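2-nitropropane dioxygenase (Streptomyces ansochromogenes, PDB 3BW2) binds FMN within a TIM barrel and oxidises nitroalkanes, probably using molecular oxygen to remove the nitro group from alkyl nitronates such as propionate 3-nitronate. Local coordinates at residues S23-A28 and Y51-R56; K45-M50 and D112-V117. One frame throughout, in Å; residues are numbered along the deposited sequence.

Interaction 1: S23-A28 and Y51-R56; sequences SVPQLA and YQEIKR
P25 and E53 bring the two backbones closest, with P25 CA 6.1 Å from E53 CA, where the start of helix 25-33 meets the middle of helix 47-60. In this TIM barrel the two helices follow strands 13-15 and 38-41 and lie next to each other outside the barrel. V24 holds the N-cap position, its O accepting from L27 N at 2.9 Å, and P25 opens the helix, its CB directed toward helix 47-60.

The proline ring is the wedge of the contact, set at about a right angle to both E53 and R56. On one flank P25 CD meets the carboxylate, 3.5 Å from E53 OE2. E53 gets there with CG anti to its own carbonyl carbon (chi1 -69°) and an extended chain beyond. On the other flank R56 contributes methylenes, not charge: P25 CB rests 3.7 Å from R56 CG, after which the arginine chain bends at chi2 and chi3.

A water sits 2.7 Å from E53 OE1 and also beside S23 O, but the second spacing is too short to trust, and a bridge is doubtful. No direct hydrogen bond joins the segments. S23 turns its hydroxyl elsewhere, OG bonding to M18 O. Between the two flanks of the proline ring, P25 CG lies 3.9 Å from the backbone oxygen E53 O.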
# COMPACT_ATOMS: atom_id res chain seq x y z
N SER A 23 1.46 16.81 -18.19
CA SER A 23 2.41 17.77 -17.65
C SER A 23 3.08 18.66 -18.69
O SER A 23 4.24 18.48 -19.05
CB SER A 23 3.48 17.03 -16.82
OG SER A 23 3.99 15.92 -17.51
N VAL A 24 2.32 19.65 -19.16
CA VAL A 24 2.81 20.60 -20.15
C VAL A 24 3.67 21.68 -19.48
O VAL A 24 3.66 21.81 -18.26
CB VAL A 24 1.62 21.26 -20.88
CG1 VAL A 24 0.87 20.21 -21.69
CG2 VAL A 24 0.67 21.91 -19.87
N PRO A 25 4.43 22.46 -20.27
CA PRO A 25 5.28 23.51 -19.71
C PRO A 25 4.58 24.40 -18.67
O PRO A 25 5.16 24.71 -17.64
CB PRO A 25 5.72 24.30 -20.94
CG PRO A 25 5.84 23.22 -21.98
CD PRO A 25 4.58 22.40 -21.74
N GLN A 26 3.35 24.81 -18.95
CA GLN A 26 2.63 25.66 -18.01
C GLN A 26 2.47 25.03 -16.64
O GLN A 26 2.46 25.74 -15.63
CB GLN A 26 1.26 26.04 -18.57
CG GLN A 26 1.31 27.15 -19.60
CD GLN A 26 -0.08 27.69 -19.93
OE1 GLN A 26 -0.21 28.62 -20.74
NE2 GLN A 26 -1.11 27.12 -19.31
N LEU A 27 2.34 23.72 -16.58
CA LEU A 27 2.19 23.06 -15.28
C LEU A 27 3.53 23.11 -14.53
O LEU A 27 3.60 23.57 -13.40
CB LEU A 27 1.74 21.60 -15.44
CG LEU A 27 1.65 20.78 -14.14
CD1 LEU A 27 0.77 21.50 -13.12
CD2 LEU A 27 1.06 19.40 -14.46
N ALA A 28 4.58 22.63 -15.19
CA ALA A 28 5.90 22.61 -14.58
C ALA A 28 6.32 24.00 -14.10
O ALA A 28 6.84 24.15 -12.99
CB ALA A 28 6.92 22.06 -15.57
N TYR A 51 12.35 18.53 -26.82
CA TYR A 51 13.19 19.71 -26.86
C TYR A 51 12.39 21.01 -26.92
O TYR A 51 12.76 21.99 -26.27
CB TYR A 51 14.15 19.64 -28.05
CG TYR A 51 15.32 20.60 -27.94
CD1 TYR A 51 15.89 20.90 -26.70
CD2 TYR A 51 15.89 21.17 -29.08
CE1 TYR A 51 17.00 21.74 -26.59
CE2 TYR A 51 17.00 22.01 -28.99
CZ TYR A 51 17.55 22.29 -27.74
OH TYR A 51 18.67 23.11 -27.65
N GLN A 52 11.30 21.03 -27.67
CA GLN A 52 10.48 22.23 -27.77
C GLN A 52 9.88 22.59 -26.42
O GLN A 52 9.79 23.77 -26.07
CB GLN A 52 9.36 22.04 -28.80
CG GLN A 52 9.85 21.75 -30.21
CD GLN A 52 10.94 22.71 -30.66
OE1 GLN A 52 10.76 23.93 -30.62
NE2 GLN A 52 12.08 22.17 -31.08
N GLU A 53 9.45 21.59 -25.65
CA GLU A 53 8.87 21.87 -24.34
C GLU A 53 9.94 22.41 -23.39
O GLU A 53 9.68 23.32 -22.60
CB GLU A 53 8.22 20.62 -23.74
CG GLU A 53 6.97 20.16 -24.45
CD GLU A 53 6.10 19.29 -23.55
OE1 GLU A 53 6.66 18.43 -22.84
OE2 GLU A 53 4.86 19.47 -23.57
N ILE A 54 11.14 21.84 -23.47
CA ILE A 54 12.23 22.29 -22.62
C ILE A 54 12.49 23.77 -22.88
O ILE A 54 12.62 24.56 -21.94
CB ILE A 54 13.52 21.48 -22.89
CG1 ILE A 54 13.34 20.05 -22.37
CG2 ILE A 54 14.72 22.14 -22.22
CD1 ILE A 54 14.46 19.10 -22.74
N LYS A 55 12.56 24.16 -24.15
CA LYS A 55 12.79 25.56 -24.49
C LYS A 55 11.64 26.42 -24.00
O LYS A 55 11.84 27.50 -23.44
CB LYS A 55 12.94 25.71 -26.01
CG LYS A 55 14.20 25.08 -26.58
CD LYS A 55 14.31 25.35 -28.07
CE LYS A 55 15.64 24.90 -28.62
NZ LYS A 55 15.79 25.26 -30.06
N ARG A 56 10.42 25.93 -24.21
CA ARG A 56 9.22 26.63 -23.79
C ARG A 56 9.27 26.92 -22.29
O ARG A 56 9.07 28.06 -21.86
CB ARG A 56 8.00 25.75 -24.09
CG ARG A 56 6.65 26.39 -23.82
CD ARG A 56 6.16 27.15 -25.03
NE ARG A 56 6.09 28.59 -24.79
CZ ARG A 56 5.27 29.16 -23.91
NH1 ARG A 56 5.29 30.48 -23.75
NH2 ARG A 56 4.44 28.42 -23.20
O HOH W 1 5.66 17.32 -20.65

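Interaction 2: K45-M50 and D112-V117; sequences KTADGM and DAKLAV
K114 NZ reaches K45 O at 2.7 Å and is gripped by two more groups of the same chain, A42 O and the carboxylate of D109, the latter in a salt bridge. The lysine comes from helix 111-120 and reaches across to the loop that leads from strand 38-41 into helix 47-60, tying together two outer elements of the TIM barrel. It approaches K45 O off the carbonyl plane, tilted by 31°, with a C=O...N angle of 141°. Its chain, extended beyond CG, carries NZ across to the loop. There the ammonium group of this buried residue is satisfied by one carboxylate and two carbonyls. A methionine in place of this lysine would probably leave K45 O and A42 O without this donor and D109 without its opposite charge, freeing the loop to shift.

At the end of the loop, T46 is the N-cap of helix 47-60: its OG1 accepts from G49 N at 2.9 Å. The backbones then come very close, A47 CA lying 4.7 Å from K114 CA. Beside this approach the alanines A47 and A113 face each other, A47 CB 3.5 Å from A113 CB, while K114 CG lies against A47 CA at 3.8 Å.

One turn on, M50 extends with CG anti to the backbone N (chi1 174°) and passes its sulfur over the lysine stem, SD 4.0 Å from K114 CB. The chain then bends at chi3, and the methyl meets the valine tip to tip, M50 CE 3.6 Å from V117 CG1.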
# COMPACT_ATOMS: atom_id res chain seq x y z
N LYS A 45 6.98 11.10 -26.71
CA LYS A 45 7.23 12.24 -27.60
C LYS A 45 8.50 11.96 -28.39
O LYS A 45 9.25 11.04 -28.07
CB LYS A 45 7.43 13.54 -26.81
CG LYS A 45 6.29 13.94 -25.90
CD LYS A 45 6.33 15.44 -25.63
CE LYS A 45 5.85 15.79 -24.23
NZ LYS A 45 4.56 15.17 -23.84
N THR A 46 8.74 12.75 -29.44
CA THR A 46 9.96 12.61 -30.23
C THR A 46 10.98 13.46 -29.50
O THR A 46 10.61 14.27 -28.65
CB THR A 46 9.81 13.18 -31.66
OG1 THR A 46 9.49 14.57 -31.58
CG2 THR A 46 8.73 12.44 -32.44
N ALA A 47 12.25 13.28 -29.81
CA ALA A 47 13.30 14.06 -29.17
C ALA A 47 13.04 15.54 -29.43
O ALA A 47 13.33 16.40 -28.59
CB ALA A 47 14.67 13.66 -29.70
N ASP A 48 12.50 15.84 -30.61
CA ASP A 48 12.21 17.23 -30.96
C ASP A 48 11.07 17.78 -30.13
O ASP A 48 11.12 18.91 -29.66
CB ASP A 48 11.85 17.35 -32.44
CG ASP A 48 11.52 18.77 -32.84
OD1 ASP A 48 12.40 19.65 -32.70
OD2 ASP A 48 10.39 19.02 -33.30
N GLY A 49 10.02 16.98 -29.97
CA GLY A 49 8.88 17.41 -29.18
C GLY A 49 9.33 17.74 -27.77
O GLY A 49 8.96 18.77 -27.20
N MET A 50 10.14 16.86 -27.20
CA MET A 50 10.67 17.06 -25.86
C MET A 50 11.48 18.35 -25.83
O MET A 50 11.31 19.18 -24.94
CB MET A 50 11.57 15.89 -25.47
CG MET A 50 12.30 16.07 -24.14
SD MET A 50 13.58 14.82 -23.86
CE MET A 50 15.00 15.67 -24.51
N ASP A 112 17.95 7.31 -27.53
CA ASP A 112 19.25 7.82 -27.99
C ASP A 112 19.21 9.29 -28.38
O ASP A 112 20.09 10.06 -28.00
CB ASP A 112 19.78 6.99 -29.16
CG ASP A 112 20.13 5.57 -28.76
OD1 ASP A 112 20.28 5.31 -27.56
OD2 ASP A 112 20.25 4.70 -29.66
N ALA A 113 18.20 9.68 -29.16
CA ALA A 113 18.07 11.06 -29.60
C ALA A 113 17.76 11.99 -28.43
O ALA A 113 18.23 13.14 -28.39
CB ALA A 113 16.98 11.16 -30.66
N LYS A 114 16.96 11.51 -27.48
CA LYS A 114 16.62 12.33 -26.33
C LYS A 114 17.84 12.56 -25.45
O LYS A 114 18.05 13.66 -24.95
CB LYS A 114 15.48 11.68 -25.55
CG LYS A 114 14.15 11.72 -26.31
CD LYS A 114 13.04 10.94 -25.63
CE LYS A 114 11.75 11.03 -26.45
NZ LYS A 114 10.69 10.11 -25.96
N LEU A 115 18.66 11.52 -25.27
CA LEU A 115 19.87 11.65 -24.46
C LEU A 115 20.82 12.64 -25.11
O LEU A 115 21.51 13.40 -24.42
CB LEU A 115 20.58 10.29 -24.32
CG LEU A 115 19.99 9.28 -23.34
CD1 LEU A 115 20.87 8.04 -23.30
CD2 LEU A 115 19.90 9.90 -21.95
N ALA A 116 20.87 12.63 -26.44
CA ALA A 116 21.73 13.55 -27.17
C ALA A 116 21.32 14.98 -26.85
O ALA A 116 22.15 15.85 -26.60
CB ALA A 116 21.62 13.29 -28.67
N VAL A 117 20.01 15.22 -26.84
CA VAL A 117 19.48 16.54 -26.53
C VAL A 117 19.79 16.95 -25.08
O VAL A 117 20.26 18.06 -24.83
CB VAL A 117 17.95 16.59 -26.74
CG1 VAL A 117 17.38 17.87 -26.15
CG2 VAL A 117 17.64 16.51 -28.23

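Both contacts use helix 47-60: interaction 2 holds its first turn against helix 111-120, and interaction 1 packs the following turns against the start of helix 25-33. Their centres are 13 Å apart, yet they touch twice. K45 CE lies 3.1 Å from E53 OE1, a packing contact of the lysine's methylene with the carboxylate of interaction 1, and Y51 CD1 lies 3.4 Å from V117 CG1. The loops ahead of helices 25-33 and 47-60 come near the cofactor: the side chain of S23 is about 6 Å from the bound FMN and that of K45 about 8 Å. The side chains of S23 and K45 each lie about 6 Å from that of the FMN-binding A19.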